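Berberine bridge enzyme-like 28 (PDB 5D79) is a secreted plant oxidoreductase that binds FAD, belongs to the berberine bridge enzyme-like family and takes part in adaptation to salt stress. Local coordinates at residues N472-D477 and F520-S525. Residues are numbered along the deposited sequence; the frame is centred on the assembly and turned at random.
With FAD (flavin-adenine dinucleotide), chain E.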
loop_
_atom_site.group_PDB
_atom_site.type_symbol
_atom_site.label_atom_id
_atom_site.label_comp_id
_atom_site.label_asym_id
_atom_site.label_seq_id
_atom_site.Cartn_x
_atom_site.Cartn_y
_atom_site.Cartn_z
ATOM N N ASN A 472 -4.402 -2.528 1.588
ATOM C CA ASN A 472 -3.661 -1.552 0.792
ATOM C C ASN A 472 -3.788 -1.835 -0.706
ATOM O O ASN A 472 -3.470 -0.986 -1.530
ATOM C CB ASN A 472 -2.186 -1.509 1.206
ATOM C CG ASN A 472 -1.903 -0.437 2.249
ATOM O OD1 ASN A 472 -2.677 0.502 2.416
ATOM N ND2 ASN A 472 -0.787 -0.567 2.940
ATOM N N PHE A 473 -4.260 -3.028 -1.058
ATOM C CA PHE A 473 -4.667 -3.299 -2.439
ATOM C C PHE A 473 -6.204 -3.305 -2.511
ATOM O O PHE A 473 -6.811 -4.360 -2.678
ATOM C CB PHE A 473 -4.099 -4.641 -2.950
ATOM C CG PHE A 473 -2.581 -4.711 -2.994
ATOM C CD1 PHE A 473 -1.813 -3.585 -3.275
ATOM C CD2 PHE A 473 -1.920 -5.915 -2.751
ATOM C CE1 PHE A 473 -0.412 -3.657 -3.316
ATOM C CE2 PHE A 473 -0.526 -5.994 -2.781
ATOM C CZ PHE A 473 0.228 -4.864 -3.065
ATOM N N LYS A 474 -6.832 -2.140 -2.361
ATOM C CA LYS A 474 -8.297 -2.056 -2.332
ATOM C C LYS A 474 -8.950 -2.654 -3.588
ATOM O O LYS A 474 -8.533 -2.374 -4.716
ATOM C CB LYS A 474 -8.763 -0.602 -2.152
ATOM C CG LYS A 474 -9.214 -0.241 -0.740
ATOM C CD LYS A 474 -9.956 1.084 -0.741
ATOM C CE LYS A 474 -9.719 1.879 0.544
ATOM N NZ LYS A 474 -10.186 3.295 0.402
ATOM N N ASP A 475 -9.975 -3.480 -3.375
ATOM C CA ASP A 475 -10.642 -4.183 -4.461
ATOM C C ASP A 475 -12.170 -4.196 -4.255
ATOM O O ASP A 475 -12.710 -4.946 -3.441
ATOM C CB ASP A 475 -10.074 -5.607 -4.574
ATOM C CG ASP A 475 -10.590 -6.361 -5.793
ATOM O OD1 ASP A 475 -11.206 -5.744 -6.703
ATOM O OD2 ASP A 475 -10.365 -7.592 -5.829
ATOM N N MET A 476 -12.857 -3.340 -5.002
ATOM C CA MET A 476 -14.314 -3.253 -4.947
ATOM C C MET A 476 -14.991 -4.550 -5.352
ATOM O O MET A 476 -16.159 -4.774 -5.027
ATOM C CB MET A 476 -14.802 -2.129 -5.856
ATOM C CG MET A 476 -14.207 -0.802 -5.512
ATOM S SD MET A 476 -14.943 -0.252 -3.988
ATOM C CE MET A 476 -16.212 0.807 -4.689
ATOM N N ASP A 477 -14.254 -5.386 -6.080
ATOM C CA ASP A 477 -14.765 -6.666 -6.558
ATOM C C ASP A 477 -14.975 -7.667 -5.424
ATOM O O ASP A 477 -15.680 -8.660 -5.606
ATOM C CB ASP A 477 -13.829 -7.265 -7.615
ATOM C CG ASP A 477 -13.883 -6.515 -8.939
ATOM O OD1 ASP A 477 -14.793 -5.666 -9.116
ATOM O OD2 ASP A 477 -13.025 -6.789 -9.808
ATOM N N PHE A 520 -16.576 9.397 8.823
ATOM C CA PHE A 520 -15.534 8.900 7.937
ATOM C C PHE A 520 -15.937 7.572 7.308
ATOM O O PHE A 520 -15.765 6.514 7.910
ATOM C CB PHE A 520 -14.220 8.783 8.703
ATOM C CG PHE A 520 -13.710 10.101 9.201
ATOM C CD1 PHE A 520 -13.040 10.961 8.349
ATOM C CD2 PHE A 520 -13.932 10.497 10.508
ATOM C CE1 PHE A 520 -12.582 12.178 8.795
ATOM C CE2 PHE A 520 -13.481 11.724 10.959
ATOM C CZ PHE A 520 -12.806 12.562 10.103
ATOM N N CYS A 521 -16.488 7.643 6.096
ATOM C CA CYS A 521 -16.973 6.464 5.392
ATOM C C CYS A 521 -16.676 6.533 3.895
ATOM O O CYS A 521 -16.746 7.598 3.290
ATOM C CB CYS A 521 -18.486 6.279 5.620
ATOM S SG CYS A 521 -19.608 7.434 4.731
ATOM N N ASP A 522 -16.322 5.390 3.312
ATOM C CA ASP A 522 -16.260 5.237 1.859
ATOM C C ASP A 522 -17.019 3.972 1.463
ATOM O O ASP A 522 -17.831 3.457 2.241
ATOM C CB ASP A 522 -14.809 5.205 1.337
ATOM C CG ASP A 522 -13.898 4.274 2.122
ATOM O OD1 ASP A 522 -14.324 3.192 2.553
ATOM O OD2 ASP A 522 -12.718 4.619 2.293
ATOM N N GLU A 523 -16.745 3.460 0.270
ATOM C CA GLU A 523 -17.493 2.320 -0.254
ATOM C C GLU A 523 -17.159 0.959 0.402
ATOM O O GLU A 523 -17.876 -0.026 0.190
ATOM C CB GLU A 523 -17.279 2.241 -1.767
ATOM C CG GLU A 523 -17.973 3.355 -2.574
ATOM C CD GLU A 523 -17.312 4.727 -2.439
ATOM O OE1 GLU A 523 -16.126 4.789 -2.042
ATOM O OE2 GLU A 523 -17.986 5.739 -2.735
ATOM N N GLN A 524 -16.087 0.910 1.194
ATOM C CA GLN A 524 -15.672 -0.311 1.892
ATOM C C GLN A 524 -15.283 -0.069 3.370
ATOM O O GLN A 524 -14.651 -0.919 4.012
ATOM C CB GLN A 524 -14.493 -0.964 1.159
ATOM C CG GLN A 524 -14.872 -1.897 0.026
ATOM C CD GLN A 524 -13.682 -2.700 -0.493
ATOM O OE1 GLN A 524 -12.525 -2.333 -0.267
ATOM N NE2 GLN A 524 -13.961 -3.806 -1.183
ATOM N N SER A 525 -15.661 1.082 3.914
ATOM C CA SER A 525 -15.235 1.443 5.265
ATOM C C SER A 525 -15.802 0.495 6.338
ATOM O O SER A 525 -16.796 -0.213 6.114
ATOM C CB SER A 525 -15.622 2.898 5.573
ATOM O OG SER A 525 -17.021 3.087 5.488
HETATM P PA FAD E . -4.141 7.571 -1.127
HETATM O O1A FAD E . -5.039 7.332 -2.315
HETATM O O2A FAD E . -3.804 9.030 -0.929
HETATM O O5B FAD E . -4.812 6.926 0.194
HETATM C C5B FAD E . -5.362 5.616 0.177
HETATM C C4B FAD E . -6.412 5.400 1.276
HETATM O O4B FAD E . -5.902 5.876 2.509
HETATM C C3B FAD E . -7.691 6.170 0.980
HETATM O O3B FAD E . -8.829 5.451 1.407
HETATM C C2B FAD E . -7.513 7.445 1.785
HETATM O O2B FAD E . -8.747 8.021 2.170
HETATM C C1B FAD E . -6.654 6.989 2.961
HETATM N N9A FAD E . -5.759 8.032 3.508
HETATM C C8A FAD E . -4.677 8.642 2.915
HETATM N N7A FAD E . -4.143 9.524 3.800
HETATM C C5A FAD E . -4.864 9.487 4.946
HETATM C C6A FAD E . -4.771 10.166 6.161
HETATM N N6A FAD E . -3.693 10.879 6.462
HETATM N N1A FAD E . -5.681 9.898 7.165
HETATM C C2A FAD E . -6.670 8.959 6.971
HETATM N N3A FAD E . -6.758 8.293 5.764
HETATM C C4A FAD E . -5.875 8.548 4.771
HETATM N N1 FAD E . 1.595 -1.295 -0.887
HETATM C C2 FAD E . 2.439 -2.170 -0.225
HETATM O O2 FAD E . 2.362 -2.307 1.002
HETATM N N3 FAD E . 3.391 -2.878 -0.949
HETATM C C4 FAD E . 3.507 -2.730 -2.321
HETATM O O4 FAD E . 4.435 -3.286 -2.911
HETATM C C4X FAD E . 2.669 -1.831 -2.982
HETATM N N5 FAD E . 2.840 -1.553 -4.329
HETATM C C5X FAD E . 2.211 -0.448 -4.883
HETATM C C6 FAD E . 2.546 0.013 -6.155
HETATM C C7 FAD E . 1.899 1.123 -6.702
HETATM C C7M FAD E . 2.259 1.602 -8.077
HETATM C C8 FAD E . 0.939 1.811 -5.956
HETATM C C8M FAD E . 0.211 2.991 -6.529
HETATM C C9 FAD E . 0.603 1.350 -4.688
HETATM C C9A FAD E . 1.198 0.196 -4.170
HETATM N N10 FAD E . 0.841 -0.289 -2.921
HETATM C C10 FAD E . 1.734 -1.096 -2.243
HETATM C "C1'" FAD E . -0.452 0.121 -2.287
HETATM C "C2'" FAD E . -0.338 1.361 -1.419
HETATM O "O2'" FAD E . 0.461 1.065 -0.294
HETATM C "C3'" FAD E . -1.749 1.768 -1.010
HETATM O "O3'" FAD E . -2.449 2.166 -2.169
HETATM C "C4'" FAD E . -1.753 2.938 -0.058
HETATM O "O4'" FAD E . -2.945 2.943 0.682
HETATM C "C5'" FAD E . -1.729 4.227 -0.850
HETATM O "O5'" FAD E . -1.388 5.283 0.018
HETATM P P FAD E . -1.394 6.767 -0.589
HETATM O O1P FAD E . -1.299 7.776 0.524
HETATM O O2P FAD E . -0.276 6.947 -1.586
HETATM O O3P FAD E . -2.799 6.715 -1.380
#
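Lys474 and Asp522 approach from opposite directions beside the adenosine ribose of FAD, where two loops of the C-terminal berberine-like region come together beside the cofactor pocket of this PCMH-type flavoprotein. The charged pair is long: Lys474 NZ lies 3.4 Å from Asp522 OD2, a salt bridge with a weak hydrogen bond; the same NZ gives a shorter one, 2.7 Å, to O3B of the adenosine ribose. Asp522 OD2 also pairs with Ser234, and its OD1 accepts from Gln524 N two residues on, on the anti side but 33° out of the carboxylate plane, closing an Asx turn that probably helps hold the acid's rotation. The amide of Gln524 supplies the other polar link: with its chain extended beyond CG (chi2 -170°) it gives NE2 to Asp475 O at 2.8 Å. The bond is bent, 132° at the hydrogen, and the donor stands above the carbonyl plane. Gly479 O takes NE2 as well, while Tyr499 holds OE1, which also lies beside Lys474 CG. A leucine here would probably leave Asp475 O and Gly479 O without this shared donor and Tyr499 without its amide mate. In the apolar part, Met476 folds at chi2 and chi3, bringing CE to 3.4 Å from Glu523 CB, with the two side chains crossing at a slant; Glu523's carboxylate turns elsewhere, to Arg105 and Tyr121. Nearer the flavin, the 472-477 loop also meets the cofactor directly: Asn472 OD1 accepts from FAD O4' at 3.0 Å, and Phe473 sets CE1 3.5 Å from flavin C10.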